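Local coordinates for protein aminotransferase, class III (PDB 3I4J) that probably acts as a pyridoxal-phosphate-dependent transaminase of class III, moving amino groups between amino donors and keto acceptors, at residues V233-G241 with R347-V355. The protein carries 1 engineered substitution. Sequence-based numbering, arbitrary orientation.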
loop_
_atom_site.group_PDB
_atom_site.type_symbol
_atom_site.label_atom_id
_atom_site.label_comp_id
_atom_site.label_asym_id
_atom_site.label_seq_id
_atom_site.Cartn_x
_atom_site.Cartn_y
_atom_site.Cartn_z
ATOM N N VAL C 233 8.095 -2.433 -12.458
ATOM C CA VAL C 233 7.052 -1.606 -11.857
ATOM C C VAL C 233 6.644 -0.460 -12.779
ATOM O O VAL C 233 5.471 -0.099 -12.846
ATOM C CB VAL C 233 7.496 -1.048 -10.482
ATOM C CG1 VAL C 233 6.447 -0.089 -9.941
ATOM C CG2 VAL C 233 7.691 -2.201 -9.501
ATOM N N MET C 234 7.601 0.105 -13.504
ATOM C CA MET C 234 7.284 1.200 -14.409
ATOM C C MET C 234 7.285 0.803 -15.881
ATOM O O MET C 234 6.488 1.317 -16.667
ATOM C CB MET C 234 8.268 2.350 -14.210
ATOM C CG MET C 234 7.950 3.565 -15.055
ATOM S SD MET C 234 9.098 4.922 -14.754
ATOM C CE MET C 234 8.928 5.071 -12.935
ATOM N N SER C 235 8.168 -0.122 -16.243
ATOM C CA SER C 235 8.317 -0.558 -17.630
ATOM C C SER C 235 7.397 -1.674 -18.100
ATOM O O SER C 235 7.348 -1.970 -19.299
ATOM C CB SER C 235 9.757 -1.009 -17.868
ATOM O OG SER C 235 10.041 -2.173 -17.102
ATOM N N GLY C 236 6.679 -2.298 -17.172
ATOM C CA GLY C 236 5.813 -3.402 -17.543
ATOM C C GLY C 236 4.417 -3.084 -18.046
ATOM O O GLY C 236 4.026 -1.925 -18.190
ATOM N N MET C 237 3.680 -4.154 -18.330
ATOM C CA MET C 237 2.304 -4.105 -18.806
ATOM C C MET C 237 2.045 -3.303 -20.084
ATOM O O MET C 237 1.067 -2.558 -20.173
ATOM C CB MET C 237 1.380 -3.628 -17.673
ATOM C CG MET C 237 1.436 -4.514 -16.408
ATOM S SD MET C 237 1.271 -6.321 -16.681
ATOM C CE MET C 237 2.965 -6.800 -16.616
ATOM N N GLY C 238 2.923 -3.475 -21.071
ATOM C CA GLY C 238 2.765 -2.799 -22.349
ATOM C C GLY C 238 3.404 -1.434 -22.500
ATOM O O GLY C 238 3.563 -0.941 -23.618
ATOM N N ARG C 239 3.766 -0.826 -21.377
ATOM C CA ARG C 239 4.380 0.498 -21.346
ATOM C C ARG C 239 5.482 0.678 -22.399
ATOM O O ARG C 239 5.521 1.684 -23.114
ATOM C CB ARG C 239 4.961 0.740 -19.949
ATOM C CG ARG C 239 5.419 2.155 -19.659
ATOM C CD ARG C 239 4.246 3.025 -19.213
ATOM N NE ARG C 239 4.148 4.175 -20.080
ATOM C CZ ARG C 239 3.162 5.058 -20.086
ATOM N NH1 ARG C 239 2.129 4.958 -19.250
ATOM N NH2 ARG C 239 3.209 6.039 -20.964
ATOM N N CYS C 240 6.375 -0.300 -22.490
ATOM C CA CYS C 240 7.487 -0.225 -23.429
ATOM C C CYS C 240 7.281 -0.977 -24.741
ATOM O O CYS C 240 8.251 -1.385 -25.382
ATOM C CB CYS C 240 8.764 -0.715 -22.743
ATOM S SG CYS C 240 9.340 0.380 -21.412
ATOM N N GLY C 241 6.022 -1.154 -25.138
ATOM C CA GLY C 241 5.720 -1.842 -26.384
ATOM C C GLY C 241 5.840 -3.354 -26.344
ATOM O O GLY C 241 5.947 -4.003 -27.389
ATOM N N ARG C 347 15.562 9.802 -25.694
ATOM C CA ARG C 347 15.488 8.347 -25.690
ATOM C C ARG C 347 14.065 7.851 -25.513
ATOM O O ARG C 347 13.226 8.542 -24.943
ATOM C CB ARG C 347 16.340 7.790 -24.546
ATOM C CG ARG C 347 17.778 8.251 -24.570
ATOM C CD ARG C 347 18.582 7.692 -23.410
ATOM N NE ARG C 347 18.079 8.115 -22.106
ATOM C CZ ARG C 347 18.859 8.375 -21.060
ATOM N NH1 ARG C 347 20.175 8.265 -21.169
ATOM N NH2 ARG C 347 18.325 8.735 -19.900
ATOM N N GLY C 348 13.805 6.640 -25.990
ATOM C CA GLY C 348 12.480 6.076 -25.839
ATOM C C GLY C 348 12.371 4.613 -26.208
ATOM O O GLY C 348 12.998 4.149 -27.162
ATOM N N THR C 349 11.592 3.879 -25.422
ATOM C CA THR C 349 11.330 2.467 -25.669
ATOM C C THR C 349 9.822 2.381 -25.456
ATOM O O THR C 349 9.351 2.486 -24.328
ATOM C CB THR C 349 12.052 1.543 -24.650
ATOM O OG1 THR C 349 13.468 1.750 -24.723
ATOM C CG2 THR C 349 11.774 0.090 -24.976
ATOM N N GLY C 350 9.067 2.211 -26.537
ATOM C CA GLY C 350 7.621 2.179 -26.405
ATOM C C GLY C 350 7.193 3.562 -25.927
ATOM O O GLY C 350 7.699 4.568 -26.422
ATOM N N LEU C 351 6.284 3.629 -24.956
ATOM C CA LEU C 351 5.841 4.921 -24.451
ATOM C C LEU C 351 6.487 5.341 -23.133
ATOM O O LEU C 351 5.852 5.958 -22.274
ATOM C CB LEU C 351 4.311 4.969 -24.345
ATOM C CG LEU C 351 3.605 5.342 -25.661
ATOM C CD1 LEU C 351 2.091 5.182 -25.522
ATOM C CD2 LEU C 351 3.962 6.780 -26.037
ATOM N N LEU C 352 7.755 4.976 -22.976
ATOM C CA LEU C 352 8.546 5.378 -21.820
ATOM C C LEU C 352 9.685 6.141 -22.495
ATOM O O LEU C 352 10.549 5.543 -23.135
ATOM C CB LEU C 352 9.080 4.164 -21.055
ATOM C CG LEU C 352 10.033 4.491 -19.901
ATOM C CD1 LEU C 352 9.428 5.577 -19.035
ATOM C CD2 LEU C 352 10.304 3.239 -19.075
ATOM N N LEU C 353 9.669 7.464 -22.380
ATOM C CA LEU C 353 10.687 8.277 -23.036
ATOM C C LEU C 353 11.379 9.230 -22.080
ATOM O O LEU C 353 10.864 9.528 -21.005
ATOM C CB LEU C 353 10.060 9.075 -24.184
ATOM C CG LEU C 353 9.273 8.280 -25.232
ATOM C CD1 LEU C 353 7.790 8.246 -24.858
ATOM C CD2 LEU C 353 9.459 8.920 -26.598
ATOM N N GLY C 354 12.549 9.713 -22.487
ATOM C CA GLY C 354 13.288 10.629 -21.643
ATOM C C GLY C 354 14.011 11.695 -22.436
ATOM O O GLY C 354 14.414 11.475 -23.581
ATOM N N VAL C 355 14.159 12.861 -21.819
ATOM C CA VAL C 355 14.849 13.987 -22.432
ATOM C C VAL C 355 15.866 14.492 -21.424
ATOM O O VAL C 355 15.512 14.835 -20.295
ATOM C CB VAL C 355 13.865 15.139 -22.773
ATOM C CG1 VAL C 355 14.629 16.337 -23.334
ATOM C CG2 VAL C 355 12.834 14.660 -23.777
#
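The carbonyl O of Leu351 takes two donors of one side chain: Arg239 NH2 reaches it at 3.0 Å, though NH2 is modelled too near another atom for this distance to be relied on fully, and Arg239 NE adds a weak bond. The oxygen lies at the edge of the guanidinium, near its plane, and the bends of the arginine chain at chi2 (84°) and chi3 (-124°) turn that edge toward it. The same pair of residues is tied in the reverse sense, Leu351 N donating to Arg239 O at 2.8 Å. NH2 also donates to the carbonyl of Pro405, while NH1 bonds Asn42 OD1.

Beside this clasp, Gly350, in the type II' turn of the 343-349/352-357 hairpin, brings its CA to 3.6 Å from Cys240 C; with no side chain, it lets the two backbones come this close. Cys240 CA also makes a CH...O contact with Thr349 O at 3.4 Å, and its SG packs on Leu352 CB. Farther along, Met234 SD meets Leu352 CD1, with Leu39 and Leu402 touching both side chains.

One backbone bond and a two-pronged guanidinium grip thus join the buried loop after strand 227-231 to the hairpin's turn; with Pro405 and Asn42, they probably limit the guanidinium's turning.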